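Local coordinates for protein putative leucoanthocyanidin reductase 1 (Vitis vinifera, PDB 3I6I) that uses NADPH to reduce leucoanthocyanidins in flavonoid biosynthesis, probably yielding catechin-type flavan-3-ols, as a Rossmann-fold member of the short-chain dehydrogenase/reductase superfamily, at residues P129-P132 against G133-M136; G198-I201 against G202-M206; V250-D253 against D254-A258; A271-H274 against D275-K279. One frame throughout, in Å; residues are numbered along the deposited sequence.

Interaction 1 of 4, residues P129-P132 against G133-M136; sequences PVEP and GLNM
The N-terminal end of helix 133-149 is built where Pro-132, in the N-cap position behind a cis peptide bond, passes the chain from Val-130 and Glu-131 into Gly-133, Leu-134 and Asn-135. Leu-134 N donates to Val-130 O at 3.1 Å; the donor lies 46° out of the carbonyl plane, so it comes in over that group. Asn-135 N has two weak bonds, one to Pro-132 O and one to the side-chain oxygen Glu-131 OE1 (3.2 Å). Glu-131 reaches this amide because its chain folds back at chi2 (-79°), which also lays CD 3.8 Å from Leu-134 CB. The other carboxylate oxygen, OE2, makes a salt bridge to Arg-138, three residues after Asn-135 on the same helix, and Arg-138 also bonds to Asn-135 OD1. Leu-134 turns its CB onto Pro-129 O (3.3 Å), while its CD1 stands 4.3 Å from the ring atom CD of Pro-129. Pro-132 packs on Val-268 of helix 266-277. A carboxylate beside the first turn, whose amides point back toward the N-terminus, would be expected to interact favourably with the helix dipole, and the salt bridge to Arg-138 probably helps hold it near this end.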
loop_
_atom_site.group_PDB
_atom_site.type_symbol
_atom_site.label_atom_id
_atom_site.label_comp_id
_atom_site.label_asym_id
_atom_site.label_seq_id
_atom_site.Cartn_x
_atom_site.Cartn_y
_atom_site.Cartn_z
ATOM N N PRO A 129 11.290 -9.577 7.411
ATOM C CA PRO A 129 11.302 -10.553 6.332
ATOM C C PRO A 129 12.664 -10.990 5.962
ATOM O O PRO A 129 13.642 -10.296 6.225
ATOM C CB PRO A 129 10.680 -9.805 5.160
ATOM C CG PRO A 129 10.997 -8.353 5.469
ATOM C CD PRO A 129 10.869 -8.249 6.926
ATOM N N VAL A 130 12.770 -12.146 5.337
ATOM C CA VAL A 130 14.051 -12.507 4.763
ATOM C C VAL A 130 14.445 -11.638 3.571
ATOM O O VAL A 130 13.634 -10.897 3.040
ATOM C CB VAL A 130 14.090 -14.027 4.340
ATOM C CG1 VAL A 130 13.793 -14.886 5.557
ATOM C CG2 VAL A 130 13.095 -14.324 3.140
ATOM N N GLU A 131 15.700 -11.756 3.146
ATOM C CA GLU A 131 16.131 -11.045 1.945
ATOM C C GLU A 131 15.453 -11.694 0.732
ATOM O O GLU A 131 15.215 -12.895 0.735
ATOM C CB GLU A 131 17.631 -11.091 1.784
ATOM C CG GLU A 131 18.400 -10.357 2.883
ATOM C CD GLU A 131 18.421 -8.853 2.694
ATOM O OE1 GLU A 131 17.708 -8.351 1.787
ATOM O OE2 GLU A 131 19.176 -8.154 3.448
ATOM N N PRO A 132 15.185 -10.924 -0.330
ATOM C CA PRO A 132 15.447 -9.489 -0.495
ATOM C C PRO A 132 14.282 -8.569 -0.068
ATOM O O PRO A 132 14.348 -7.366 -0.283
ATOM C CB PRO A 132 15.744 -9.380 -1.985
ATOM C CG PRO A 132 14.820 -10.434 -2.617
ATOM C CD PRO A 132 14.766 -11.558 -1.600
ATOM N N GLY A 133 13.229 -9.114 0.543
ATOM C CA GLY A 133 12.181 -8.296 1.145
ATOM C C GLY A 133 12.810 -7.329 2.147
ATOM O O GLY A 133 12.446 -6.142 2.192
ATOM N N LEU A 134 13.783 -7.846 2.914
ATOM C CA LEU A 134 14.428 -7.064 3.970
ATOM C C LEU A 134 15.084 -5.809 3.429
ATOM O O LEU A 134 15.037 -4.772 4.095
ATOM C CB LEU A 134 15.441 -7.890 4.763
ATOM C CG LEU A 134 16.018 -7.322 6.077
ATOM C CD1 LEU A 134 14.937 -6.850 7.093
ATOM C CD2 LEU A 134 17.001 -8.309 6.730
ATOM N N ASN A 135 15.711 -5.909 2.262
ATOM C CA ASN A 135 16.352 -4.714 1.661
ATOM C C ASN A 135 15.367 -3.616 1.386
ATOM O O ASN A 135 15.635 -2.461 1.694
ATOM C CB ASN A 135 17.091 -5.088 0.387
ATOM C CG ASN A 135 18.012 -3.978 -0.078
ATOM O OD1 ASN A 135 18.964 -3.639 0.609
ATOM N ND2 ASN A 135 17.673 -3.354 -1.176
ATOM N N MET A 136 14.189 -3.978 0.862
ATOM C CA MET A 136 13.142 -3.028 0.669
ATOM C C MET A 136 12.716 -2.365 1.978
ATOM O O MET A 136 12.533 -1.151 2.009
ATOM C CB MET A 136 11.911 -3.662 0.004
ATOM C CG MET A 136 10.917 -2.593 -0.417
ATOM S SD MET A 136 9.488 -3.229 -1.298
ATOM C CE MET A 136 10.238 -4.133 -2.630
#

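Interaction 2 of 4, residues G198-I201 against G202-M206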
loop_
_atom_site.group_PDB
_atom_site.type_symbol
_atom_site.label_atom_id
_atom_site.label_comp_id
_atom_site.label_asym_id
_atom_site.label_seq_id
_atom_site.Cartn_x
_atom_site.Cartn_y
_atom_site.Cartn_z
ATOM N N GLY A 198 -8.776 -2.585 -2.602
ATOM C CA GLY A 198 -8.161 -1.383 -3.159
ATOM C C GLY A 198 -8.907 -0.079 -2.880
ATOM O O GLY A 198 -8.309 0.934 -2.480
ATOM N N THR A 199 -10.206 -0.072 -3.127
ATOM C CA THR A 199 -11.015 1.125 -2.939
ATOM C C THR A 199 -11.020 1.559 -1.476
ATOM O O THR A 199 -11.098 2.760 -1.201
ATOM C CB THR A 199 -12.474 0.970 -3.479
ATOM O OG1 THR A 199 -13.130 -0.130 -2.832
ATOM C CG2 THR A 199 -12.495 0.729 -4.996
ATOM N N ASP A 200 -10.969 0.598 -0.552
ATOM C CA ASP A 200 -10.878 0.899 0.891
ATOM C C ASP A 200 -9.475 1.390 1.281
ATOM O O ASP A 200 -9.333 2.237 2.129
ATOM C CB ASP A 200 -11.264 -0.314 1.755
ATOM C CG ASP A 200 -12.768 -0.527 1.827
ATOM O OD1 ASP A 200 -13.531 0.441 1.609
ATOM O OD2 ASP A 200 -13.191 -1.677 2.104
ATOM N N ILE A 201 -8.432 0.858 0.671
ATOM C CA ILE A 201 -7.101 1.415 0.926
ATOM C C ILE A 201 -7.099 2.903 0.534
ATOM O O ILE A 201 -6.606 3.753 1.290
ATOM C CB ILE A 201 -6.030 0.694 0.136
ATOM C CG1 ILE A 201 -5.920 -0.760 0.584
ATOM C CG2 ILE A 201 -4.630 1.457 0.313
ATOM C CD1 ILE A 201 -5.018 -1.602 -0.317
ATOM N N GLY A 202 -7.671 3.250 -0.621
ATOM C CA GLY A 202 -7.743 4.656 -1.013
ATOM C C GLY A 202 -8.613 5.495 -0.084
ATOM O O GLY A 202 -8.217 6.553 0.400
ATOM N N LYS A 203 -9.820 5.014 0.194
ATOM C CA LYS A 203 -10.784 5.789 0.948
ATOM C C LYS A 203 -10.250 6.109 2.331
ATOM O O LYS A 203 -10.264 7.281 2.786
ATOM C CB LYS A 203 -12.069 4.982 1.061
ATOM C CG LYS A 203 -13.166 5.619 1.900
ATOM C CD LYS A 203 -14.387 4.660 1.921
ATOM C CE LYS A 203 -15.251 4.878 3.163
ATOM N NZ LYS A 203 -16.460 3.951 3.147
ATOM N N PHE A 204 -9.772 5.077 3.010
ATOM C CA PHE A 204 -9.359 5.252 4.389
ATOM C C PHE A 204 -8.020 5.965 4.484
ATOM O O PHE A 204 -7.869 6.783 5.350
ATOM C CB PHE A 204 -9.428 3.957 5.182
ATOM C CG PHE A 204 -10.841 3.497 5.409
ATOM C CD1 PHE A 204 -11.660 4.177 6.289
ATOM C CD2 PHE A 204 -11.363 2.407 4.728
ATOM C CE1 PHE A 204 -12.961 3.787 6.489
ATOM C CE2 PHE A 204 -12.678 1.999 4.943
ATOM C CZ PHE A 204 -13.479 2.680 5.811
ATOM N N THR A 205 -7.098 5.722 3.547
ATOM C CA THR A 205 -5.905 6.539 3.484
ATOM C C THR A 205 -6.200 8.039 3.435
ATOM O O THR A 205 -5.578 8.849 4.173
ATOM C CB THR A 205 -5.020 6.144 2.283
ATOM O OG1 THR A 205 -4.489 4.840 2.486
ATOM C CG2 THR A 205 -3.840 7.163 2.087
ATOM N N MET A 206 -7.117 8.446 2.561
ATOM C CA MET A 206 -7.341 9.852 2.386
ATOM C C MET A 206 -7.996 10.456 3.628
ATOM O O MET A 206 -7.792 11.635 3.890
ATOM C CB MET A 206 -8.079 10.153 1.068
ATOM C CG MET A 206 -7.158 9.912 -0.159
ATOM S SD MET A 206 -5.457 10.629 -0.006
ATOM C CE MET A 206 -5.874 12.320 0.269
HETATM O O HOH W 1 -15.835 0.933 2.580
#
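Backbone bonds come first: Gly-202 N to Gly-198 O, Lys-203 N to Thr-199 O, and Phe-204 N to Asp-200 O, an unbroken i to i+4 series. Ile-201 O is gripped twice, by Thr-205 N (3.0 Å) and by the hydroxyl Thr-205 OG1, which donates across 2.7 Å. The two donors arrive from opposite faces of the carbonyl plane. With OG1 of Thr-205 set anti to its own carbonyl carbon (chi1 -67°), the hydroxyl swings back along the helix to this oxygen, and its hydrogen is thereby used within the helix.

This is helix 198-208, whose Ile-201 side chain comes within about 5 Å of the bound NADPH and packs on Ile-22 of helix 21-32, while Thr-205 touches Phe-120; both partners are cofactor-binding residues.

Van der Waals contact joins Asp-200 and Phe-204, which run alongside each other in the same direction. The ring presents CD2 to Asp-200 CB (4.0 Å) and CE2 to OD1 (3.8 Å), with carboxylate and ring planes 54° apart; Phe-204 also stacks with Phe-304.

Among the charged groups, Asp-200 OD1 and Lys-203 NZ are 4.8 Å apart and joined through one water, which donates to OD1 and accepts from NZ at 3.1 Å. Their direct partners lie in the C-terminal region: Asp-200 OD2 accepts from Arg-305 N, and Lys-203 NZ forms a salt bridge with Asp-302.

Interaction 3 of 4, residues V250-D253 against D254-A258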
loop_
_atom_site.group_PDB
_atom_site.type_symbol
_atom_site.label_atom_id
_atom_site.label_comp_id
_atom_site.label_asym_id
_atom_site.label_seq_id
_atom_site.Cartn_x
_atom_site.Cartn_y
_atom_site.Cartn_z
ATOM N N VAL A 250 2.494 -25.580 -0.133
ATOM C CA VAL A 250 3.777 -24.909 -0.461
ATOM C C VAL A 250 4.447 -24.698 0.889
ATOM O O VAL A 250 3.893 -24.038 1.778
ATOM C CB VAL A 250 3.526 -23.598 -1.235
ATOM C CG1 VAL A 250 4.800 -22.759 -1.312
ATOM C CG2 VAL A 250 2.961 -23.855 -2.595
ATOM N N THR A 251 5.611 -25.317 1.080
ATOM C CA THR A 251 6.281 -25.310 2.331
ATOM C C THR A 251 7.021 -23.971 2.573
ATOM O O THR A 251 7.281 -23.191 1.642
ATOM C CB THR A 251 7.326 -26.444 2.440
ATOM O OG1 THR A 251 8.358 -26.258 1.463
ATOM C CG2 THR A 251 6.700 -27.877 2.325
ATOM N N GLU A 252 7.391 -23.748 3.821
ATOM C CA GLU A 252 8.257 -22.626 4.188
ATOM C C GLU A 252 9.561 -22.683 3.358
ATOM O O GLU A 252 10.032 -21.677 2.855
ATOM C CB GLU A 252 8.598 -22.652 5.666
ATOM C CG GLU A 252 9.816 -21.810 6.036
ATOM C CD GLU A 252 9.969 -21.641 7.550
ATOM O OE1 GLU A 252 9.661 -22.618 8.247
ATOM O OE2 GLU A 252 10.446 -20.585 8.047
ATOM N N ASP A 253 10.136 -23.865 3.222
ATOM C CA ASP A 253 11.406 -23.974 2.519
ATOM C C ASP A 253 11.260 -23.674 1.022
ATOM O O ASP A 253 12.195 -23.121 0.411
ATOM C CB ASP A 253 12.091 -25.314 2.794
ATOM C CG ASP A 253 13.039 -25.248 4.034
ATOM O OD1 ASP A 253 13.019 -24.253 4.839
ATOM O OD2 ASP A 253 13.819 -26.183 4.206
ATOM N N ASP A 254 10.110 -24.033 0.437
ATOM C CA ASP A 254 9.775 -23.609 -0.944
ATOM C C ASP A 254 9.875 -22.086 -1.085
ATOM O O ASP A 254 10.504 -21.573 -1.992
ATOM C CB ASP A 254 8.381 -24.077 -1.386
ATOM C CG ASP A 254 8.241 -25.627 -1.510
ATOM O OD1 ASP A 254 9.263 -26.328 -1.731
ATOM O OD2 ASP A 254 7.068 -26.144 -1.440
ATOM N N LEU A 255 9.253 -21.364 -0.172
ATOM C CA LEU A 255 9.266 -19.904 -0.251
ATOM C C LEU A 255 10.663 -19.353 0.017
ATOM O O LEU A 255 11.052 -18.409 -0.634
ATOM C CB LEU A 255 8.248 -19.328 0.720
ATOM C CG LEU A 255 6.777 -19.636 0.498
ATOM C CD1 LEU A 255 5.929 -19.155 1.761
ATOM C CD2 LEU A 255 6.275 -18.962 -0.803
ATOM N N LEU A 256 11.401 -19.925 0.963
ATOM C CA LEU A 256 12.747 -19.455 1.238
ATOM C C LEU A 256 13.649 -19.707 0.036
ATOM O O LEU A 256 14.474 -18.884 -0.261
ATOM C CB LEU A 256 13.306 -20.094 2.516
ATOM C CG LEU A 256 12.604 -19.661 3.802
ATOM C CD1 LEU A 256 13.233 -20.420 4.998
ATOM C CD2 LEU A 256 12.718 -18.141 4.007
ATOM N N ALA A 257 13.462 -20.844 -0.657
ATOM C CA ALA A 257 14.257 -21.111 -1.864
ATOM C C ALA A 257 13.989 -20.020 -2.888
ATOM O O ALA A 257 14.906 -19.531 -3.525
ATOM C CB ALA A 257 13.886 -22.506 -2.470
ATOM N N ALA A 258 12.737 -19.679 -3.087
ATOM C CA ALA A 258 12.337 -18.701 -4.111
ATOM C C ALA A 258 12.927 -17.329 -3.759
ATOM O O ALA A 258 13.538 -16.642 -4.607
ATOM C CB ALA A 258 10.818 -18.608 -4.208
#
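A reciprocal pair of side-chain-to-backbone bonds between Thr-251 and Asp-254 starts helix 252-260 at the protein surface, immediately after strand 247-250. Thr-251 OG1 accepts from Asp-254 N at 3.0 Å (N-H...O 159°), and Asp-254 OD2 accepts from Thr-251 N, also at 3.0 Å, the amide approaching 46° above the carboxylate plane. The threonine torsion explains the first bond: with chi1 at 63°, OG1 sits between the backbone N and the carbonyl carbon, facing into the coming turn. Beyond the cap, the helical bonds include Leu-255 N to Thr-251 O, Leu-256 N to Glu-252 O and Ala-257 N to Asp-253 O.

Apolar contacts flank the polar pair. Val-250 CG1 lies 3.8 Å from Asp-254 CB and 4.1 Å from Leu-255 CD2, carrying the strand's end onto the buried side of the helix, where Leu-255 also meets Tyr-186. Glu-252 and Leu-256, one turn apart, run alongside each other, with CG of the former 3.8 Å from CD1 of the latter; the glutamate's OE2 probably bonds to His-274 NE2 of helix 266-277. The N-cap amide of Thr-251 and the first-turn amide of Asp-254 each find a side-chain acceptor in the arrangement that defines an N-terminal capping box, here closing a strand-to-helix junction.

Interaction 4 of 4, residues A271-H274 against D275-K279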
loop_
_atom_site.group_PDB
_atom_site.type_symbol
_atom_site.label_atom_id
_atom_site.label_comp_id
_atom_site.label_asym_id
_atom_site.label_seq_id
_atom_site.Cartn_x
_atom_site.Cartn_y
_atom_site.Cartn_z
ATOM N N ALA A 271 9.611 -13.476 -0.288
ATOM C CA ALA A 271 10.021 -13.109 1.070
ATOM C C ALA A 271 8.832 -12.546 1.879
ATOM O O ALA A 271 8.628 -12.904 3.027
ATOM C CB ALA A 271 11.150 -12.076 0.974
ATOM N N PHE A 272 8.030 -11.679 1.272
ATOM C CA PHE A 272 6.863 -11.129 2.011
ATOM C C PHE A 272 5.763 -12.175 2.245
ATOM O O PHE A 272 5.142 -12.173 3.299
ATOM C CB PHE A 272 6.278 -9.950 1.272
ATOM C CG PHE A 272 7.203 -8.758 1.162
ATOM C CD1 PHE A 272 8.143 -8.443 2.138
ATOM C CD2 PHE A 272 7.108 -7.939 0.065
ATOM C CE1 PHE A 272 8.961 -7.324 1.991
ATOM C CE2 PHE A 272 7.904 -6.814 -0.056
ATOM C CZ PHE A 272 8.833 -6.520 0.909
ATOM N N THR A 273 5.566 -13.087 1.276
ATOM C CA THR A 273 4.659 -14.251 1.462
ATOM C C THR A 273 5.057 -15.080 2.688
ATOM O O THR A 273 4.212 -15.496 3.495
ATOM C CB THR A 273 4.608 -15.134 0.174
ATOM O OG1 THR A 273 4.195 -14.322 -0.945
ATOM C CG2 THR A 273 3.569 -16.277 0.312
ATOM N N HIS A 274 6.337 -15.384 2.811
ATOM C CA HIS A 274 6.881 -16.088 3.968
ATOM C C HIS A 274 6.607 -15.325 5.266
ATOM O O HIS A 274 6.126 -15.890 6.261
ATOM C CB HIS A 274 8.371 -16.305 3.775
ATOM C CG HIS A 274 9.059 -16.945 4.928
ATOM N ND1 HIS A 274 9.761 -16.233 5.865
ATOM C CD2 HIS A 274 9.228 -18.250 5.242
ATOM C CE1 HIS A 274 10.274 -17.072 6.753
ATOM N NE2 HIS A 274 9.953 -18.306 6.396
ATOM N N ASP A 275 6.891 -14.033 5.266
ATOM C CA ASP A 275 6.699 -13.228 6.459
ATOM C C ASP A 275 5.235 -13.256 6.930
ATOM O O ASP A 275 4.971 -13.382 8.140
ATOM C CB ASP A 275 7.184 -11.791 6.234
ATOM C CG ASP A 275 7.684 -11.112 7.520
ATOM O OD1 ASP A 275 7.920 -11.766 8.610
ATOM O OD2 ASP A 275 7.858 -9.870 7.436
ATOM N N ILE A 276 4.320 -13.098 5.986
ATOM C CA ILE A 276 2.887 -13.069 6.273
ATOM C C ILE A 276 2.372 -14.415 6.685
ATOM O O ILE A 276 1.773 -14.526 7.764
ATOM C CB ILE A 276 2.072 -12.550 5.111
ATOM C CG1 ILE A 276 2.479 -11.140 4.673
ATOM C CG2 ILE A 276 0.548 -12.713 5.365
ATOM C CD1 ILE A 276 1.968 -10.781 3.253
ATOM N N PHE A 277 2.578 -15.422 5.826
ATOM C CA PHE A 277 1.850 -16.694 5.939
ATOM C C PHE A 277 2.572 -17.792 6.698
ATOM O O PHE A 277 1.947 -18.792 7.091
ATOM C CB PHE A 277 1.377 -17.151 4.578
ATOM C CG PHE A 277 0.368 -16.224 3.969
ATOM C CD1 PHE A 277 -0.917 -16.121 4.497
ATOM C CD2 PHE A 277 0.697 -15.395 2.937
ATOM C CE1 PHE A 277 -1.822 -15.240 3.971
ATOM C CE2 PHE A 277 -0.208 -14.491 2.413
ATOM C CZ PHE A 277 -1.489 -14.435 2.909
ATOM N N ILE A 278 3.867 -17.626 6.897
ATOM C CA ILE A 278 4.628 -18.498 7.791
ATOM C C ILE A 278 4.836 -17.844 9.156
ATOM O O ILE A 278 4.580 -18.465 10.181
ATOM C CB ILE A 278 5.969 -18.970 7.165
ATOM C CG1 ILE A 278 5.718 -19.723 5.850
ATOM C CG2 ILE A 278 6.830 -19.782 8.154
ATOM C CD1 ILE A 278 4.803 -20.956 5.873
ATOM N N LYS A 279 5.289 -16.590 9.187
ATOM C CA LYS A 279 5.705 -15.985 10.443
ATOM C C LYS A 279 4.629 -15.107 11.116
ATOM O O LYS A 279 4.824 -14.701 12.232
ATOM C CB LYS A 279 6.997 -15.186 10.256
ATOM C CG LYS A 279 8.127 -16.060 9.701
ATOM C CD LYS A 279 9.483 -15.596 10.075
ATOM C CE LYS A 279 9.814 -14.370 9.300
ATOM N NZ LYS A 279 11.115 -13.771 9.713
#
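His-274 O takes two backbone donors, Ile-278 N at 2.9 Å and Lys-279 N at 3.1 Å, in the closing turns of helix 266-277. The lysine amide comes in nearly in line with the carbonyl, whereas that of Ile-278 stands 31° from its plane. Upstream, the regular i to i+4 series consists of Asp-275 N to Ala-271 O, Ile-276 N to Phe-272 O and Phe-277 N to Thr-273 O; the reach from Lys-279 back to His-274 spans five residues.

Charged groups form the second set. Asp-275 OD1 and Lys-279 NZ form only a long salt bridge, 3.9 Å, and the ammonium group also donates to Asp-128 O.

Packing around the imidazole comes last. Because His-274 holds CG anti to its backbone nitrogen (chi1 177°), the ring is carried to the side where Ile-278 and Lys-279 pass. Ile-278 CB makes an off-centre CH-pi contact, 4.2 Å from the ring centroid, and the lysine methylene CD lies 3.7 Å from His-274 CE1. The polar partner of the ring is Glu-252 of helix 252-260, which probably helps set the imidazole's rotation. On another side, Thr-273 CG2 meets Phe-277 CD2 at 4.0 Å, and Phe-277 packs on Ala-193 and Phe-195 of strand 193-196. Phe-272 meets Tyr-137 of helix 133-149. The methyl CG2 of Ile-276 lies 3.4 Å above the plane of the Phe-277 ring, over its centre.

In the fold
Interactions 1, 3 and 4 form one packed cluster, with centres 10 to 15 Å apart. Interaction 3 touches interaction 4 where Glu-252 CD lies 3.7 Å from Ile-278 CG2, while Val-130 CG1 of interaction 1 rests 3.8 Å from Leu-256 CD2 of interaction 3. Between interactions 1 and 4, Gly-133 CA approaches Phe-272 CE1 to 3.5 Å. Interaction 2 stands apart, its nearest atoms about 12 Å from interaction 4 and 15 Å from interaction 1. The cofactor lies near interactions 1, 2 and 4: the side chains of Met-136 and Ile-201 are about 4 and 5 Å from NADPH, and that of Phe-272 about 6 Å. Interaction 3 is remote from the annotated sites.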